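Local structure of glutathione S-transferase delta (Bombyx mori, 3VK9) at residues D158-I162 and W184-K189; R109-Y113 and K128-E134. The protein probably catalyses the conjugation of glutathione to electrophilic substrates, working as a homodimer of the delta class. One frame throughout, in Å; residues are numbered along the deposited sequence.

Overall arrangement
Both contacts join helices of the C-terminal domain, but they share no helix. Interaction 2 pairs helix 89-119 with helix 126-142; interaction 1, later in the chain, pairs helix 156-167 with helix 179-191. Their centres lie 19 Å apart, and their nearest atoms about 9 Å. Interaction 1 is buried, about 10 Å from the centre of the chain, and sets a steep crossing of helices on aliphatic and aromatic packing with one enclosed indole-carboxylate bond. Interaction 2 lies farther out, about 17 Å from that centre, between nearly antiparallel helices. It is tyrosine and valine packing on its inner side, with charged groups toward solvent and a water bridging the two backbones.

Interaction 1: residues D158-I162 and W184-K189; sequences DLSLI and WYETVK
Two N-H groups grip OD1 of Asp158: the indole NE1 of Trp184, 2.8 Å away, and the backbone N of Val149. The indole bond is fairly straight, 160° at the hydrogen, and reaches the oxygen on the anti side of the carboxylate. OD1 lies close to the ring plane, which should help hold the indole's rotation. Trp184 swings its indole toward the other helix because its chi1 of 164° sets CG opposite the backbone N; the ring points at helix 156-167, so that the benzo corner meets the other segment, where CH2 touches CB of Ile162 at 3.8 Å and CZ2 touches CB of Leu161 at 4.1 Å. The second carboxylate oxygen, OD2, takes the backbone N of Thr155 at the start of helix 156-167, consistent with the N-capping box well known from the C-terminal domain of glutathione transferases. One side chain thus serves both its own helix end and helix 179-191. Ile162 is the knob, seated in the hole made by Trp184, Tyr185, Val188 and Lys189. Its CD1 meets CG1 of Val188 tip to tip at 3.5 Å, a tight carbon pair, and the Ile162 side chain crosses that of Tyr185 at about a right angle, CD1 lying 3.6 Å from CD1 of the ring. Tyr185 spends its hydroxyl elsewhere, on Glu169. The axes of the two short segments cross at -116°, 10.8 Å apart.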
loop_
_atom_site.group_PDB
_atom_site.type_symbol
_atom_site.label_atom_id
_atom_site.label_comp_id
_atom_site.label_asym_id
_atom_site.label_seq_id
_atom_site.Cartn_x
_atom_site.Cartn_y
_atom_site.Cartn_z
ATOM N N ASP A 158 -11.322 6.470 -5.238
ATOM C CA ASP A 158 -11.324 7.341 -6.416
ATOM C C ASP A 158 -10.359 8.526 -6.216
ATOM O O ASP A 158 -9.583 8.890 -7.096
ATOM C CB ASP A 158 -12.746 7.854 -6.712
ATOM C CG ASP A 158 -13.744 6.722 -6.989
ATOM O OD1 ASP A 158 -13.657 6.095 -8.068
ATOM O OD2 ASP A 158 -14.620 6.472 -6.135
ATOM N N LEU A 159 -10.413 9.136 -5.048
ATOM C CA LEU A 159 -9.659 10.354 -4.816
ATOM C C LEU A 159 -8.140 10.099 -4.815
ATOM O O LEU A 159 -7.360 10.872 -5.370
ATOM C CB LEU A 159 -10.113 11.008 -3.501
ATOM C CG LEU A 159 -11.604 11.349 -3.362
ATOM C CD1 LEU A 159 -11.904 12.022 -1.992
ATOM C CD2 LEU A 159 -12.066 12.229 -4.504
ATOM N N SER A 160 -7.731 9.011 -4.187
ATOM C CA SER A 160 -6.321 8.628 -4.185
ATOM C C SER A 160 -5.881 8.232 -5.599
ATOM O O SER A 160 -4.837 8.669 -6.075
ATOM C CB SER A 160 -6.080 7.484 -3.197
ATOM O OG SER A 160 -4.713 7.145 -3.146
ATOM N N LEU A 161 -6.692 7.419 -6.272
ATOM C CA LEU A 161 -6.343 6.972 -7.620
ATOM C C LEU A 161 -6.320 8.114 -8.626
ATOM O O LEU A 161 -5.498 8.121 -9.547
ATOM C CB LEU A 161 -7.266 5.842 -8.109
ATOM C CG LEU A 161 -6.807 4.414 -7.759
ATOM C CD1 LEU A 161 -7.928 3.374 -7.947
ATOM C CD2 LEU A 161 -5.540 3.994 -8.527
ATOM N N ILE A 162 -7.218 9.082 -8.470
ATOM C CA ILE A 162 -7.225 10.154 -9.437
ATOM C C ILE A 162 -6.031 11.067 -9.225
ATOM O O ILE A 162 -5.458 11.554 -10.185
ATOM C CB ILE A 162 -8.576 10.921 -9.546
ATOM C CG1 ILE A 162 -8.620 11.664 -10.891
ATOM C CG2 ILE A 162 -8.754 11.889 -8.397
ATOM C CD1 ILE A 162 -10.002 12.032 -11.359
ATOM N N TRP A 184 -14.373 7.473 -16.234
ATOM C CA TRP A 184 -14.195 7.656 -14.788
ATOM C C TRP A 184 -13.443 8.955 -14.437
ATOM O O TRP A 184 -13.874 9.722 -13.574
ATOM C CB TRP A 184 -13.495 6.417 -14.215
ATOM C CG TRP A 184 -12.900 6.594 -12.859
ATOM C CD1 TRP A 184 -13.533 6.438 -11.655
ATOM C CD2 TRP A 184 -11.552 6.952 -12.563
ATOM N NE1 TRP A 184 -12.652 6.678 -10.627
ATOM C CE2 TRP A 184 -11.428 6.993 -11.156
ATOM C CE3 TRP A 184 -10.431 7.238 -13.349
ATOM C CZ2 TRP A 184 -10.223 7.320 -10.517
ATOM C CZ3 TRP A 184 -9.238 7.551 -12.720
ATOM C CH2 TRP A 184 -9.143 7.596 -11.315
ATOM N N TYR A 185 -12.320 9.197 -15.107
ATOM C CA TYR A 185 -11.563 10.432 -14.914
ATOM C C TYR A 185 -12.488 11.645 -14.956
ATOM O O TYR A 185 -12.497 12.475 -14.034
ATOM C CB TYR A 185 -10.510 10.554 -16.016
ATOM C CG TYR A 185 -9.384 11.544 -15.755
ATOM C CD1 TYR A 185 -8.565 11.428 -14.622
ATOM C CD2 TYR A 185 -9.088 12.554 -16.679
ATOM C CE1 TYR A 185 -7.516 12.318 -14.397
ATOM C CE2 TYR A 185 -8.028 13.454 -16.461
ATOM C CZ TYR A 185 -7.254 13.329 -15.321
ATOM O OH TYR A 185 -6.218 14.202 -15.098
ATOM N N GLU A 186 -13.269 11.744 -16.029
ATOM C CA GLU A 186 -14.202 12.849 -16.187
ATOM C C GLU A 186 -15.249 12.902 -15.079
ATOM O O GLU A 186 -15.544 13.967 -14.554
ATOM C CB GLU A 186 -14.904 12.789 -17.544
ATOM C CG GLU A 186 -15.880 13.934 -17.731
ATOM C CD GLU A 186 -16.665 13.847 -19.015
ATOM O OE1 GLU A 186 -16.744 12.745 -19.603
ATOM O OE2 GLU A 186 -17.217 14.884 -19.426
ATOM N N THR A 187 -15.816 11.752 -14.734
ATOM C CA THR A 187 -16.827 11.692 -13.686
ATOM C C THR A 187 -16.280 12.231 -12.362
ATOM O O THR A 187 -16.921 13.023 -11.675
ATOM C CB THR A 187 -17.316 10.232 -13.437
ATOM O OG1 THR A 187 -17.880 9.685 -14.635
ATOM C CG2 THR A 187 -18.362 10.193 -12.318
ATOM N N VAL A 188 -15.083 11.796 -12.004
ATOM C CA VAL A 188 -14.521 12.185 -10.718
ATOM C C VAL A 188 -14.187 13.681 -10.706
ATOM O O VAL A 188 -14.505 14.380 -9.752
ATOM C CB VAL A 188 -13.347 11.294 -10.329
ATOM C CG1 VAL A 188 -12.643 11.830 -9.072
ATOM C CG2 VAL A 188 -13.864 9.868 -10.082
ATOM N N LYS A 189 -13.619 14.176 -11.800
ATOM C CA LYS A 189 -13.347 15.605 -11.942
ATOM C C LYS A 189 -14.587 16.452 -11.651
ATOM O O LYS A 189 -14.502 17.496 -10.997
ATOM C CB LYS A 189 -12.874 15.908 -13.366
ATOM C CG LYS A 189 -11.414 15.624 -13.634
ATOM C CD LYS A 189 -11.174 15.584 -15.130
ATOM C CE LYS A 189 -9.896 16.289 -15.539
ATOM N NZ LYS A 189 -9.868 16.387 -17.035
#

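Interaction 2: residues R109-Y113 and K128-E134; sequences RFSDY and KNEKVQE
Tyr113 and Asn129 lie side by side and point the same way, the ring and the amide planes turned 79° apart. CA of Asn129 sits over one face of the phenol, 4.1 Å from the centroid of the Tyr113 ring, in a CH-pi contact, and farther out its ND2 gives a hydrogen bond to Tyr113 OH at 3.1 Å. That hydroxyl also pairs with Asp172, and OD1 of Asn129 takes NE2 of Gln133, so the amide is held at both ends. Nearer the backbone, CG2 of Val132 packs on CB of Tyr113 at 3.8 Å. On the outer side Arg109 stretches across the other helix, extended from CG to NE. Its NH1 donates to the carbonyl O of Lys131 at 3.0 Å, tilted from the carbonyl plane, and pairs with OE1 of Glu134 at 3.6 Å. CD of Lys131 covers one guanidinium face, and its NZ makes a weak bond to the same OE1, closing a three-residue network. A leucine in place of Arg109 would probably cost the Lys131 carbonyl its cross-helix donor and leave Glu134 with the weak lysine pairing. Between the backbones, a water donates to Arg109 O (2.7 Å) and to Lys128 O. The axes of these short segments come within 8.6 Å at 160°, the close, nearly antiparallel pairing of two successive helices in the all-helical C-terminal domain of the glutathione transferase fold.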
loop_
_atom_site.group_PDB
_atom_site.type_symbol
_atom_site.label_atom_id
_atom_site.label_comp_id
_atom_site.label_asym_id
_atom_site.label_seq_id
_atom_site.Cartn_x
_atom_site.Cartn_y
_atom_site.Cartn_z
ATOM N N ARG A 109 4.344 1.764 -10.390
ATOM C CA ARG A 109 4.813 1.542 -11.745
ATOM C C ARG A 109 5.079 2.860 -12.425
ATOM O O ARG A 109 6.083 3.002 -13.125
ATOM C CB ARG A 109 3.813 0.695 -12.538
ATOM C CG ARG A 109 3.846 -0.744 -12.077
ATOM C CD ARG A 109 2.775 -1.582 -12.709
ATOM N NE ARG A 109 2.864 -2.948 -12.214
ATOM C CZ ARG A 109 2.352 -3.994 -12.844
ATOM N NH1 ARG A 109 1.734 -3.818 -13.999
ATOM N NH2 ARG A 109 2.471 -5.211 -12.327
ATOM N N PHE A 110 4.186 3.822 -12.200
ATOM C CA PHE A 110 4.349 5.149 -12.769
ATOM C C PHE A 110 5.607 5.807 -12.247
ATOM O O PHE A 110 6.396 6.322 -13.014
ATOM C CB PHE A 110 3.145 6.054 -12.487
ATOM C CG PHE A 110 3.384 7.504 -12.860
ATOM C CD1 PHE A 110 3.480 7.888 -14.191
ATOM C CD2 PHE A 110 3.540 8.479 -11.873
ATOM C CE1 PHE A 110 3.710 9.231 -14.547
ATOM C CE2 PHE A 110 3.774 9.813 -12.216
ATOM C CZ PHE A 110 3.856 10.189 -13.558
ATOM N N SER A 111 5.763 5.799 -10.929
ATOM C CA SER A 111 6.972 6.278 -10.282
ATOM C C SER A 111 8.217 5.643 -10.913
ATOM O O SER A 111 9.161 6.352 -11.299
ATOM C CB SER A 111 6.902 5.966 -8.783
ATOM O OG SER A 111 8.067 6.404 -8.119
ATOM N N ASP A 112 8.216 4.315 -11.036
ATOM C CA ASP A 112 9.382 3.594 -11.575
ATOM C C ASP A 112 9.725 4.025 -12.992
ATOM O O ASP A 112 10.900 4.101 -13.382
ATOM C CB ASP A 112 9.170 2.075 -11.537
ATOM C CG ASP A 112 9.259 1.507 -10.128
ATOM O OD1 ASP A 112 9.697 2.242 -9.212
ATOM O OD2 ASP A 112 8.891 0.326 -9.936
ATOM N N TYR A 113 8.684 4.309 -13.761
ATOM C CA TYR A 113 8.836 4.674 -15.157
ATOM C C TYR A 113 9.292 6.120 -15.323
ATOM O O TYR A 113 10.198 6.416 -16.111
ATOM C CB TYR A 113 7.491 4.489 -15.875
ATOM C CG TYR A 113 7.485 5.053 -17.270
ATOM C CD1 TYR A 113 8.306 4.512 -18.254
ATOM C CD2 TYR A 113 6.653 6.118 -17.612
ATOM C CE1 TYR A 113 8.310 5.017 -19.539
ATOM C CE2 TYR A 113 6.646 6.627 -18.905
ATOM C CZ TYR A 113 7.477 6.070 -19.862
ATOM O OH TYR A 113 7.491 6.561 -21.156
ATOM N N LYS A 128 9.309 -0.602 -18.671
ATOM C CA LYS A 128 8.635 0.099 -17.584
ATOM C C LYS A 128 7.371 0.816 -18.088
ATOM O O LYS A 128 6.375 0.888 -17.374
ATOM C CB LYS A 128 9.588 1.055 -16.869
ATOM C CG LYS A 128 10.703 0.356 -16.102
ATOM C CD LYS A 128 11.746 1.360 -15.602
ATOM C CE LYS A 128 12.950 0.677 -14.948
ATOM N NZ LYS A 128 12.552 -0.245 -13.845
ATOM N N ASN A 129 7.405 1.323 -19.322
ATOM C CA ASN A 129 6.212 1.910 -19.937
ATOM C C ASN A 129 5.099 0.874 -19.987
ATOM O O ASN A 129 3.976 1.129 -19.552
ATOM C CB ASN A 129 6.502 2.415 -21.353
ATOM C CG ASN A 129 5.308 3.143 -21.974
ATOM O OD1 ASN A 129 4.233 2.563 -22.165
ATOM N ND2 ASN A 129 5.497 4.420 -22.297
ATOM N N GLU A 130 5.426 -0.308 -20.506
ATOM C CA GLU A 130 4.451 -1.388 -20.600
ATOM C C GLU A 130 3.842 -1.788 -19.248
ATOM O O GLU A 130 2.656 -2.108 -19.164
ATOM C CB GLU A 130 5.052 -2.602 -21.320
ATOM C CG GLU A 130 5.147 -2.405 -22.828
ATOM C CD GLU A 130 3.814 -1.995 -23.454
ATOM O OE1 GLU A 130 3.818 -1.073 -24.300
ATOM O OE2 GLU A 130 2.765 -2.592 -23.104
ATOM N N LYS A 131 4.645 -1.756 -18.191
ATOM C CA LYS A 131 4.128 -2.079 -16.868
ATOM C C LYS A 131 3.069 -1.051 -16.455
ATOM O O LYS A 131 2.072 -1.396 -15.819
ATOM C CB LYS A 131 5.263 -2.162 -15.841
ATOM C CG LYS A 131 6.129 -3.415 -15.973
ATOM C CD LYS A 131 5.947 -4.327 -14.765
ATOM C CE LYS A 131 6.399 -5.765 -15.063
ATOM N NZ LYS A 131 5.391 -6.551 -15.846
ATOM N N VAL A 132 3.279 0.209 -16.821
ATOM C CA VAL A 132 2.265 1.224 -16.558
ATOM C C VAL A 132 1.001 0.960 -17.394
ATOM O O VAL A 132 -0.114 1.077 -16.886
ATOM C CB VAL A 132 2.773 2.651 -16.840
ATOM C CG1 VAL A 132 1.650 3.661 -16.604
ATOM C CG2 VAL A 132 3.966 2.968 -15.966
ATOM N N GLN A 133 1.181 0.605 -18.669
ATOM C CA GLN A 133 0.037 0.284 -19.524
ATOM C C GLN A 133 -0.782 -0.839 -18.875
ATOM O O GLN A 133 -2.011 -0.786 -18.848
ATOM C CB GLN A 133 0.482 -0.129 -20.942
ATOM C CG GLN A 133 1.358 0.917 -21.668
ATOM C CD GLN A 133 0.614 2.222 -21.974
ATOM O OE1 GLN A 133 -0.618 2.266 -21.963
ATOM N NE2 GLN A 133 1.367 3.290 -22.251
ATOM N N GLU A 134 -0.099 -1.857 -18.351
ATOM C CA GLU A 134 -0.803 -2.987 -17.735
ATOM C C GLU A 134 -1.556 -2.555 -16.470
ATOM O O GLU A 134 -2.617 -3.086 -16.156
ATOM C CB GLU A 134 0.165 -4.128 -17.396
ATOM C CG GLU A 134 0.917 -4.697 -18.582
ATOM C CD GLU A 134 2.048 -5.638 -18.166
ATOM O OE1 GLU A 134 2.307 -5.775 -16.942
ATOM O OE2 GLU A 134 2.676 -6.239 -19.072
HETATM O O HOH W 1 6.761 0.875 -14.596
HETATM O O HOH W 2 12.876 2.461 -12.249
#